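Local coordinates for protein citrate synthase (Thermotoga maritima, PDB 2P2W) that probably catalyses the condensation of oxaloacetate with acetyl-CoA to give citrate and CoA, the step that feeds acetyl units into the tricarboxylic acid cycle, at residues Tyr28-Leu36 and Thr45-Leu54; Lys64-Glu72 and Pro141-Asn150. All coordinates share one frame; numbering follows the deposited sequence.

Interaction 1: residues Tyr28-Leu36 and Thr45-Leu54; sequences YRGIPVEEL and TAYFLWYGKL
The type I' turn Y28-I31 sits against the C-terminal end of helix 42-51, the CA atoms of Y28 and L49 lying 7.0 Å apart and those of L36 and T45 6.9 Å. R29 stretches out to the last helical turn, where NE and NH2 donate together to L49 O, at 3.0 and 2.7 Å. This oxygen lies in the guanidinium plane. NH2 arrives nearly head-on to the carbonyl (C=O...N angle 161°), whereas NE stands above the carbonyl plane and makes the more bent bond. The CA of G52, the residue that leaves the helix with positive phi, covers one face of the guanidinium. A positive group at the carbonyl end of a helix, as here, would be expected to interact favourably with the helix dipole. The turn itself links strands 25-28 and 31-32 of the small antiparallel sheet, a beta-hairpin closed by paired backbone bonds between Y28 and I31. F48 packs beside it: with CG anti to the backbone N (chi1 -178°), its ring extends to the hairpin, F48 CZ 3.5 Å from R29 CB and F48 CE2 3.6 Å from I31 CD1. T45 CG2 lies near the ring plane of Y28, at its edge, 3.8 Å from Y28 CD2, while the Y28 hydroxyl is bonded to I171 and E175. I31 also packs on V355 of the second subunit.

Interaction 2: residues Lys64-Glu72 and Pro141-Asn150; sequences KRKMADYRE and PRKDLSHVEN
R71, just beyond helix 57-69, reaches the loop that leads into helix 147-156, whose first turn is closed by a capping box: E149 N donates to S146 OG and S146 N to E149 OE1. The tight part centres on this arginine. Its guanidinium turns end-on to L145 O, which accepts from NH1 at 3.0 Å and NH2 at 2.8 Å; both nitrogens approach from the same face of the carbonyl plane. N150 CB lies over one face of the guanidinium, and P141 CB packs on R71 CB at 3.8 Å. A leucine in place of R71 would probably leave L145 O without its two donors and the bridging water without the NE it accepts from. The solvent side is looser. There K143 packs its CG on A68 CB at 3.8 Å and passes D69 at an oblique angle with CE, and its bent end puts K143 NZ 3.2 Å from R65 O, the donor standing 21° off the carbonyl plane; D69 OD1 stays 4.5 Å from K143 NZ, too far for a salt bridge. Back inside, M67 CE sits over the H147 ring, 4.1 Å from its centroid and 16° off the normal, while H147 ND1 is hydrogen-bonded to the water held by R71 NE.

In the fold
Both segments of interaction 1 precede those of interaction 2 along the chain, and their centres lie 20 Å apart, with nearest atoms about 5 Å from each other and without direct contact. Consecutive helices relate them: 42-51 belongs to the first, 57-69 to the second. Y47 of the former meets F63 of the latter edge-to-face, and E43 on helix 42-51 accepts from H147 N of interaction 2. Interaction 1 joins the hairpin and the start of helix 33-39 to helix 42-51, at the subunit interface and with the side chain of Y28 about 8 Å from a bound citrate anion. Interaction 2, away from the annotated sites and untouched by the other chain, ties helix 57-69 and the residues after it to the loop and start of helix 147-156.

Interaction 1: residues Tyr28-Leu36 and Thr45-Leu54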
# COMPACT_ATOMS: atom_id res chain seq x y z
N TYR A 28 -6.02 22.49 -10.22
CA TYR A 28 -5.09 21.53 -10.82
C TYR A 28 -4.09 22.42 -11.55
O TYR A 28 -4.44 23.09 -12.52
CB TYR A 28 -5.79 20.63 -11.83
CG TYR A 28 -6.72 19.58 -11.26
CD1 TYR A 28 -6.88 19.42 -9.88
CD2 TYR A 28 -7.43 18.73 -12.11
CE1 TYR A 28 -7.73 18.43 -9.36
CE2 TYR A 28 -8.28 17.75 -11.60
CZ TYR A 28 -8.43 17.61 -10.23
OH TYR A 28 -9.28 16.64 -9.74
N ARG A 29 -2.84 22.42 -11.08
CA ARG A 29 -1.80 23.24 -11.69
C ARG A 29 -2.29 24.66 -12.02
O ARG A 29 -2.03 25.18 -13.11
CB ARG A 29 -1.24 22.56 -12.94
CG ARG A 29 -0.41 21.30 -12.63
CD ARG A 29 0.20 20.71 -13.90
NE ARG A 29 0.78 19.38 -13.68
CZ ARG A 29 1.92 19.15 -13.03
NH1 ARG A 29 2.62 20.16 -12.51
NH2 ARG A 29 2.37 17.91 -12.89
N GLY A 30 -3.01 25.27 -11.08
CA GLY A 30 -3.49 26.63 -11.27
C GLY A 30 -4.89 26.85 -11.82
O GLY A 30 -5.44 27.95 -11.70
N ILE A 31 -5.48 25.82 -12.41
CA ILE A 31 -6.82 25.95 -12.97
C ILE A 31 -7.88 25.38 -12.03
O ILE A 31 -7.73 24.27 -11.51
CB ILE A 31 -6.92 25.22 -14.34
CG1 ILE A 31 -5.88 25.78 -15.31
CG2 ILE A 31 -8.33 25.38 -14.92
CD1 ILE A 31 -5.93 25.15 -16.70
N PRO A 32 -8.97 26.14 -11.80
CA PRO A 32 -10.05 25.69 -10.92
C PRO A 32 -10.59 24.35 -11.41
O PRO A 32 -10.85 24.18 -12.60
CB PRO A 32 -11.08 26.81 -11.03
CG PRO A 32 -10.24 28.01 -11.32
CD PRO A 32 -9.26 27.48 -12.34
N VAL A 33 -10.77 23.40 -10.50
CA VAL A 33 -11.26 22.08 -10.87
C VAL A 33 -12.63 22.09 -11.56
O VAL A 33 -12.87 21.28 -12.46
CB VAL A 33 -11.33 21.14 -9.63
CG1 VAL A 33 -12.44 21.60 -8.69
CG2 VAL A 33 -11.54 19.70 -10.07
N GLU A 34 -13.52 23.00 -11.17
CA GLU A 34 -14.83 23.06 -11.80
C GLU A 34 -14.75 23.52 -13.25
O GLU A 34 -15.59 23.17 -14.07
CB GLU A 34 -15.81 23.96 -11.02
CG GLU A 34 -15.21 25.22 -10.48
CD GLU A 34 -14.54 25.01 -9.14
OE1 GLU A 34 -15.25 24.83 -8.12
OE2 GLU A 34 -13.29 25.00 -9.10
N GLU A 35 -13.74 24.33 -13.58
CA GLU A 35 -13.59 24.77 -14.95
C GLU A 35 -13.27 23.56 -15.82
O GLU A 35 -13.84 23.38 -16.90
CB GLU A 35 -12.46 25.79 -15.07
CG GLU A 35 -12.91 27.23 -14.96
CD GLU A 35 -12.38 28.06 -16.10
OE1 GLU A 35 -11.26 28.61 -15.97
OE2 GLU A 35 -13.09 28.17 -17.13
N LEU A 36 -12.35 22.73 -15.34
CA LEU A 36 -11.96 21.54 -16.08
C LEU A 36 -13.11 20.54 -16.14
O LEU A 36 -13.41 19.98 -17.20
CB LEU A 36 -10.72 20.90 -15.43
CG LEU A 36 -9.46 21.77 -15.54
CD1 LEU A 36 -8.40 21.29 -14.57
CD2 LEU A 36 -8.96 21.72 -16.97
N THR A 45 -7.57 16.57 -19.28
CA THR A 45 -7.16 16.94 -17.93
C THR A 45 -6.02 16.03 -17.44
O THR A 45 -5.13 16.49 -16.73
CB THR A 45 -8.34 16.89 -16.95
OG1 THR A 45 -9.29 17.90 -17.31
CG2 THR A 45 -7.86 17.14 -15.51
N ALA A 46 -6.05 14.76 -17.83
CA ALA A 46 -5.00 13.83 -17.43
C ALA A 46 -3.69 14.29 -18.07
O ALA A 46 -2.63 14.26 -17.44
CB ALA A 46 -5.35 12.42 -17.88
N TYR A 47 -3.78 14.72 -19.32
CA TYR A 47 -2.61 15.20 -20.04
C TYR A 47 -2.05 16.39 -19.27
O TYR A 47 -0.84 16.49 -19.02
CB TYR A 47 -3.00 15.65 -21.45
CG TYR A 47 -1.84 16.15 -22.28
CD1 TYR A 47 -1.32 17.43 -22.09
CD2 TYR A 47 -1.26 15.34 -23.25
CE1 TYR A 47 -0.24 17.89 -22.84
CE2 TYR A 47 -0.18 15.79 -24.01
CZ TYR A 47 0.32 17.06 -23.80
OH TYR A 47 1.38 17.50 -24.56
N PHE A 48 -2.94 17.30 -18.89
CA PHE A 48 -2.56 18.50 -18.15
C PHE A 48 -1.88 18.17 -16.82
O PHE A 48 -0.89 18.79 -16.45
CB PHE A 48 -3.81 19.36 -17.91
CG PHE A 48 -3.53 20.65 -17.20
CD1 PHE A 48 -2.46 21.46 -17.57
CD2 PHE A 48 -4.36 21.08 -16.17
CE1 PHE A 48 -2.22 22.67 -16.93
CE2 PHE A 48 -4.13 22.29 -15.52
CZ PHE A 48 -3.05 23.09 -15.90
N LEU A 49 -2.42 17.18 -16.11
CA LEU A 49 -1.83 16.79 -14.83
C LEU A 49 -0.45 16.16 -14.98
O LEU A 49 0.46 16.46 -14.21
CB LEU A 49 -2.77 15.82 -14.10
CG LEU A 49 -4.01 16.47 -13.48
CD1 LEU A 49 -4.97 15.41 -12.95
CD2 LEU A 49 -3.58 17.41 -12.36
N TRP A 50 -0.28 15.30 -15.99
CA TRP A 50 1.00 14.63 -16.22
C TRP A 50 2.06 15.48 -16.92
O TRP A 50 3.24 15.39 -16.58
CB TRP A 50 0.80 13.35 -17.05
CG TRP A 50 0.30 12.17 -16.27
CD1 TRP A 50 0.73 11.76 -15.03
CD2 TRP A 50 -0.69 11.22 -16.68
NE1 TRP A 50 0.07 10.61 -14.66
CE2 TRP A 50 -0.81 10.26 -15.65
CE3 TRP A 50 -1.49 11.09 -17.83
CZ2 TRP A 50 -1.70 9.18 -15.74
CZ3 TRP A 50 -2.37 10.02 -17.91
CH2 TRP A 50 -2.46 9.07 -16.87
N TYR A 51 1.66 16.28 -17.89
CA TYR A 51 2.62 17.09 -18.65
C TYR A 51 2.80 18.54 -18.22
O TYR A 51 3.77 19.18 -18.61
CB TYR A 51 2.26 17.03 -20.13
CG TYR A 51 2.50 15.66 -20.73
CD1 TYR A 51 3.78 15.24 -21.08
CD2 TYR A 51 1.44 14.76 -20.90
CE1 TYR A 51 4.01 13.97 -21.59
CE2 TYR A 51 1.66 13.49 -21.40
CZ TYR A 51 2.95 13.10 -21.75
OH TYR A 51 3.16 11.83 -22.25
N GLY A 52 1.87 19.05 -17.42
CA GLY A 52 2.00 20.42 -16.94
C GLY A 52 1.51 21.53 -17.85
O GLY A 52 1.70 22.71 -17.55
N LYS A 53 0.88 21.18 -18.96
CA LYS A 53 0.36 22.19 -19.87
C LYS A 53 -0.84 21.64 -20.63
O LYS A 53 -0.96 20.43 -20.82
CB LYS A 53 1.44 22.60 -20.87
CG LYS A 53 1.79 21.51 -21.86
CD LYS A 53 3.12 21.78 -22.55
CE LYS A 53 3.27 20.89 -23.78
NZ LYS A 53 3.17 19.45 -23.43
N LEU A 54 -1.75 22.52 -21.05
CA LEU A 54 -2.91 22.09 -21.81
C LEU A 54 -2.39 21.70 -23.19
O LEU A 54 -1.57 22.41 -23.78
CB LEU A 54 -3.94 23.23 -21.92
CG LEU A 54 -4.58 23.66 -20.60
CD1 LEU A 54 -5.48 24.87 -20.82
CD2 LEU A 54 -5.38 22.50 -20.02

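Interaction 2: residues Lys64-Glu72 and Pro141-Asn150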
# COMPACT_ATOMS: atom_id res chain seq x y z
N LYS A 64 -4.93 10.96 -27.18
CA LYS A 64 -6.15 10.16 -27.09
C LYS A 64 -5.95 8.83 -27.79
O LYS A 64 -6.44 7.80 -27.32
CB LYS A 64 -7.35 10.90 -27.69
CG LYS A 64 -8.02 11.87 -26.71
CD LYS A 64 -9.17 12.64 -27.36
CE LYS A 64 -10.31 11.72 -27.75
NZ LYS A 64 -11.64 12.37 -27.59
N ARG A 65 -5.24 8.84 -28.91
CA ARG A 65 -4.99 7.60 -29.64
C ARG A 65 -4.04 6.71 -28.84
O ARG A 65 -4.14 5.48 -28.90
CB ARG A 65 -4.39 7.89 -31.02
CG ARG A 65 -5.37 8.52 -32.00
CD ARG A 65 -4.97 8.21 -33.44
NE ARG A 65 -3.65 8.72 -33.77
CZ ARG A 65 -3.42 9.90 -34.34
NH1 ARG A 65 -4.44 10.69 -34.66
NH2 ARG A 65 -2.18 10.29 -34.60
N LYS A 66 -3.12 7.33 -28.10
CA LYS A 66 -2.16 6.59 -27.28
C LYS A 66 -2.89 5.84 -26.16
O LYS A 66 -2.71 4.63 -25.99
CB LYS A 66 -1.13 7.54 -26.67
CG LYS A 66 -0.16 6.86 -25.70
CD LYS A 66 0.90 7.82 -25.18
CE LYS A 66 1.96 8.08 -26.23
NZ LYS A 66 3.10 7.13 -26.07
N MET A 67 -3.69 6.57 -25.39
CA MET A 67 -4.43 5.93 -24.31
C MET A 67 -5.34 4.84 -24.86
O MET A 67 -5.45 3.76 -24.28
CB MET A 67 -5.24 6.96 -23.52
CG MET A 67 -4.37 7.90 -22.69
SD MET A 67 -5.33 8.94 -21.56
CE MET A 67 -5.97 7.70 -20.44
N ALA A 68 -5.98 5.12 -26.00
CA ALA A 68 -6.88 4.15 -26.61
C ALA A 68 -6.15 2.89 -27.06
O ALA A 68 -6.73 1.80 -27.13
CB ALA A 68 -7.61 4.79 -27.79
N ASP A 69 -4.87 3.03 -27.37
CA ASP A 69 -4.06 1.91 -27.83
C ASP A 69 -3.52 1.09 -26.64
O ASP A 69 -2.96 0.01 -26.82
CB ASP A 69 -2.91 2.45 -28.69
CG ASP A 69 -2.29 1.40 -29.60
OD1 ASP A 69 -3.05 0.58 -30.18
OD2 ASP A 69 -1.05 1.40 -29.75
N TYR A 70 -3.71 1.60 -25.42
CA TYR A 70 -3.23 0.93 -24.20
C TYR A 70 -4.33 0.27 -23.36
O TYR A 70 -4.09 -0.11 -22.21
CB TYR A 70 -2.50 1.92 -23.30
CG TYR A 70 -1.15 2.40 -23.78
CD1 TYR A 70 -0.29 1.54 -24.47
CD2 TYR A 70 -0.69 3.68 -23.47
CE1 TYR A 70 0.99 1.95 -24.84
CE2 TYR A 70 0.58 4.10 -23.83
CZ TYR A 70 1.42 3.23 -24.51
OH TYR A 70 2.69 3.64 -24.86
N ARG A 71 -5.52 0.12 -23.92
CA ARG A 71 -6.65 -0.46 -23.18
C ARG A 71 -6.72 -1.98 -23.05
O ARG A 71 -7.57 -2.50 -22.33
CB ARG A 71 -7.96 0.03 -23.80
CG ARG A 71 -8.11 1.54 -23.78
CD ARG A 71 -9.34 1.98 -24.55
NE ARG A 71 -9.43 3.43 -24.59
CZ ARG A 71 -10.27 4.10 -25.38
NH1 ARG A 71 -11.08 3.44 -26.19
NH2 ARG A 71 -10.28 5.43 -25.36
N GLU A 72 -5.84 -2.70 -23.74
CA GLU A 72 -5.89 -4.16 -23.70
C GLU A 72 -5.21 -4.82 -22.51
O GLU A 72 -4.20 -4.34 -22.00
CB GLU A 72 -5.28 -4.74 -24.98
CG GLU A 72 -5.96 -4.32 -26.28
CD GLU A 72 -7.42 -4.72 -26.33
OE1 GLU A 72 -7.75 -5.82 -25.83
OE2 GLU A 72 -8.23 -3.95 -26.87
N PRO A 141 -12.49 -3.36 -25.88
CA PRO A 141 -12.33 -1.91 -25.95
C PRO A 141 -12.45 -1.47 -27.41
O PRO A 141 -11.95 -2.15 -28.31
CB PRO A 141 -10.91 -1.69 -25.42
CG PRO A 141 -10.68 -2.87 -24.52
CD PRO A 141 -11.29 -4.00 -25.29
N ARG A 142 -13.11 -0.34 -27.65
CA ARG A 142 -13.27 0.18 -29.00
C ARG A 142 -12.34 1.38 -29.17
O ARG A 142 -12.47 2.38 -28.45
CB ARG A 142 -14.71 0.60 -29.24
CG ARG A 142 -15.66 -0.56 -29.45
CD ARG A 142 -17.09 -0.08 -29.60
NE ARG A 142 -17.20 1.01 -30.58
CZ ARG A 142 -18.35 1.58 -30.92
NH1 ARG A 142 -19.49 1.18 -30.36
NH2 ARG A 142 -18.37 2.57 -31.81
N LYS A 143 -11.41 1.29 -30.11
CA LYS A 143 -10.45 2.37 -30.32
C LYS A 143 -11.06 3.65 -30.88
O LYS A 143 -10.41 4.70 -30.84
CB LYS A 143 -9.30 1.89 -31.21
CG LYS A 143 -7.97 2.57 -30.87
CD LYS A 143 -6.83 2.07 -31.74
CE LYS A 143 -5.50 2.69 -31.29
NZ LYS A 143 -5.50 4.17 -31.44
N ASP A 144 -12.29 3.58 -31.39
CA ASP A 144 -12.93 4.77 -31.93
C ASP A 144 -13.69 5.56 -30.86
O ASP A 144 -14.28 6.60 -31.16
CB ASP A 144 -13.88 4.40 -33.09
CG ASP A 144 -15.08 3.60 -32.62
OD1 ASP A 144 -14.90 2.66 -31.83
OD2 ASP A 144 -16.21 3.90 -33.07
N LEU A 145 -13.66 5.07 -29.62
CA LEU A 145 -14.35 5.74 -28.51
C LEU A 145 -13.38 6.37 -27.51
O LEU A 145 -12.24 5.91 -27.37
CB LEU A 145 -15.24 4.74 -27.77
CG LEU A 145 -16.38 4.05 -28.54
CD1 LEU A 145 -17.14 3.14 -27.59
CD2 LEU A 145 -17.31 5.10 -29.13
N SER A 146 -13.83 7.41 -26.81
CA SER A 146 -12.99 8.08 -25.82
C SER A 146 -12.84 7.19 -24.59
O SER A 146 -13.54 6.18 -24.47
CB SER A 146 -13.62 9.42 -25.41
OG SER A 146 -14.71 9.22 -24.51
N HIS A 147 -11.94 7.57 -23.69
CA HIS A 147 -11.69 6.80 -22.46
C HIS A 147 -12.97 6.52 -21.66
O HIS A 147 -13.22 5.37 -21.28
CB HIS A 147 -10.69 7.57 -21.58
CG HIS A 147 -10.15 6.77 -20.43
ND1 HIS A 147 -9.37 5.65 -20.60
CD2 HIS A 147 -10.25 6.96 -19.09
CE1 HIS A 147 -9.01 5.18 -19.41
NE2 HIS A 147 -9.53 5.95 -18.48
N VAL A 148 -13.77 7.55 -21.41
CA VAL A 148 -15.00 7.40 -20.65
C VAL A 148 -16.12 6.76 -21.47
O VAL A 148 -16.84 5.89 -20.98
CB VAL A 148 -15.47 8.76 -20.09
CG1 VAL A 148 -16.73 8.59 -19.26
CG2 VAL A 148 -14.36 9.37 -19.23
N GLU A 149 -16.28 7.18 -22.73
CA GLU A 149 -17.30 6.60 -23.60
C GLU A 149 -17.08 5.10 -23.66
O GLU A 149 -18.02 4.30 -23.53
CB GLU A 149 -17.16 7.14 -25.03
CG GLU A 149 -17.85 8.44 -25.31
CD GLU A 149 -17.64 8.90 -26.74
OE1 GLU A 149 -16.68 8.43 -27.40
OE2 GLU A 149 -18.43 9.75 -27.21
N ASN A 150 -15.83 4.71 -23.87
CA ASN A 150 -15.48 3.31 -23.98
C ASN A 150 -15.74 2.51 -22.71
O ASN A 150 -16.14 1.34 -22.77
CB ASN A 150 -14.01 3.15 -24.35
CG ASN A 150 -13.61 1.70 -24.46
OD1 ASN A 150 -14.05 0.99 -25.36
ND2 ASN A 150 -12.75 1.27 -23.55
O HOH W 1 -8.12 5.10 -23.02